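Long-range contact in beta-N-acetylglucosaminidase-like protein Glycoside hydrolase family 20 (Flavobacterium johnsoniae, PDB 6YHH), which probably removes terminal N-acetylglucosamine units from chitin-derived oligosaccharides, as a family 20 beta-N-acetylhexosaminidase of a chitin-degrading soil bacterium: residues His423-Pro428 with Ala470-Leu475. Sequence-based numbering, arbitrary orientation.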
# COMPACT_ATOMS: atom_id res chain seq x y z
N HIS A 423 21.80 -16.44 -3.65
CA HIS A 423 22.13 -15.04 -3.73
C HIS A 423 23.15 -14.57 -2.66
O HIS A 423 24.04 -13.79 -2.95
CB HIS A 423 20.82 -14.20 -3.68
CG HIS A 423 19.87 -14.58 -4.73
ND1 HIS A 423 20.19 -14.56 -6.06
CD2 HIS A 423 18.55 -14.89 -4.66
CE1 HIS A 423 19.14 -14.93 -6.77
NE2 HIS A 423 18.14 -15.14 -5.94
N TYR A 424 23.00 -15.10 -1.42
CA TYR A 424 23.85 -14.67 -0.31
C TYR A 424 25.27 -15.04 -0.52
O TYR A 424 26.15 -14.28 -0.13
CB TYR A 424 23.33 -15.32 0.97
CG TYR A 424 24.00 -14.85 2.24
CD1 TYR A 424 24.06 -13.52 2.54
CD2 TYR A 424 24.64 -15.77 3.06
CE1 TYR A 424 24.64 -13.10 3.72
CE2 TYR A 424 25.25 -15.40 4.23
CZ TYR A 424 25.27 -14.07 4.56
OH TYR A 424 25.86 -13.67 5.71
N LEU A 425 25.51 -16.17 -1.18
CA LEU A 425 26.91 -16.67 -1.36
C LEU A 425 27.48 -16.24 -2.67
O LEU A 425 28.66 -16.43 -2.93
CB LEU A 425 26.91 -18.15 -1.23
CG LEU A 425 26.47 -18.58 0.20
CD1 LEU A 425 26.42 -20.09 0.28
CD2 LEU A 425 27.27 -17.92 1.35
N ASN A 426 26.71 -15.50 -3.48
CA ASN A 426 27.23 -15.00 -4.72
C ASN A 426 28.12 -13.77 -4.47
O ASN A 426 27.67 -12.78 -3.97
CB ASN A 426 26.03 -14.54 -5.57
CG ASN A 426 26.40 -14.14 -6.99
OD1 ASN A 426 26.91 -14.96 -7.75
ND2 ASN A 426 26.01 -12.90 -7.40
N ASP A 427 29.36 -13.77 -4.87
CA ASP A 427 30.27 -12.67 -4.45
C ASP A 427 30.79 -11.93 -5.66
O ASP A 427 31.27 -12.58 -6.64
CB ASP A 427 31.41 -13.30 -3.68
CG ASP A 427 32.23 -12.29 -2.90
OD1 ASP A 427 32.86 -11.43 -3.48
OD2 ASP A 427 32.16 -12.31 -1.70
N PRO A 428 30.72 -10.62 -5.67
CA PRO A 428 31.23 -9.89 -6.82
C PRO A 428 32.74 -10.11 -7.06
O PRO A 428 33.23 -9.89 -8.20
CB PRO A 428 30.95 -8.45 -6.46
CG PRO A 428 29.82 -8.51 -5.46
CD PRO A 428 30.11 -9.73 -4.67
N ALA A 470 19.53 -10.05 2.32
CA ALA A 470 20.72 -10.90 2.33
C ALA A 470 21.76 -10.44 1.29
O ALA A 470 22.94 -10.42 1.55
CB ALA A 470 20.34 -12.35 2.17
N ILE A 471 21.29 -10.01 0.11
CA ILE A 471 22.15 -9.45 -0.87
C ILE A 471 22.80 -8.17 -0.33
O ILE A 471 24.04 -7.97 -0.56
CB ILE A 471 21.42 -9.22 -2.20
CG1 ILE A 471 21.02 -10.58 -2.77
CG2 ILE A 471 22.25 -8.41 -3.19
CD1 ILE A 471 20.07 -10.47 -3.96
N ALA A 472 22.05 -7.33 0.36
CA ALA A 472 22.60 -6.13 0.96
C ALA A 472 23.77 -6.49 1.84
O ALA A 472 24.77 -5.77 1.88
CB ALA A 472 21.55 -5.32 1.71
N GLU A 473 23.60 -7.56 2.64
CA GLU A 473 24.72 -7.97 3.51
C GLU A 473 25.95 -8.41 2.72
O GLU A 473 27.12 -7.99 3.00
CB GLU A 473 24.30 -9.06 4.46
CG GLU A 473 25.48 -9.66 5.22
CD GLU A 473 25.03 -10.25 6.53
OE1 GLU A 473 24.95 -11.49 6.66
OE2 GLU A 473 24.59 -9.43 7.40
N ARG A 474 25.74 -9.16 1.65
CA ARG A 474 26.88 -9.48 0.79
C ARG A 474 27.60 -8.27 0.22
O ARG A 474 28.83 -8.27 0.04
CB ARG A 474 26.49 -10.44 -0.33
CG ARG A 474 27.63 -10.88 -1.28
CD ARG A 474 28.83 -11.53 -0.60
NE ARG A 474 28.35 -12.62 0.22
CZ ARG A 474 28.57 -12.77 1.53
NH1 ARG A 474 29.38 -11.99 2.27
NH2 ARG A 474 27.95 -13.74 2.09
N LEU A 475 26.88 -7.22 -0.07
CA LEU A 475 27.45 -6.10 -0.75
C LEU A 475 28.12 -5.13 0.24
O LEU A 475 28.97 -4.36 -0.17
CB LEU A 475 26.38 -5.39 -1.58
CG LEU A 475 25.86 -6.29 -2.72
CD1 LEU A 475 24.75 -5.51 -3.45
CD2 LEU A 475 26.94 -6.84 -3.63
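His423 lays its CB against Ile471, 3.7 Å from CG1, while its imidazole leads away from the helix and bonds through ND1 to Gly411 O. Tyr424 follows and shares the bulk of the contact with Arg474. With CG anti to the backbone N (chi1 -173°), its ring lies alongside helix 467-476: CD1 meets Ala470 CB at 3.9 Å, and Ala470 O sits at the ring edge. The hydroxyl donates to the anti lone pair of Glu473 OE1, a short bond of 2.5 Å between OH and OE1; the other carboxylate oxygen, OE2, is engaged by Arg490 and by Trp12 N. Over one ring face comes Arg474, its NH2 above the ring centre in a cation-pi contact, with ring and guanidinium planes 46° apart. The same arginine takes the carbonyl of Tyr424 side-on, NE to O 2.8 Å and NH2 to O 2.9 Å, with the oxygen close to the guanidinium plane. Bends at chi2 and chi3 fold the chain back far enough for this double grip. Beyond the helix end, Asn426 O rests 3.3 Å from Arg474 CG, and Asp427 brings OD2 to 3.6 Å from Arg474 CD. That carboxylate adds a nearby opposite charge, but its salt bridge is to Arg143 and its OD1 accepts from Met429 N. Pro428 finishes the run, CG on Leu475 CD2 at 3.8 Å. A leucine in place of Arg474 would probably leave the Tyr424 carbonyl without either donor and its ring without a cation over that face. Within the catalytic TIM barrel, then, one buried arginine ties the C-terminal end of helix 420-424 to helix 467-476, its charge probably tempered by the tyrosine ring and the aspartate.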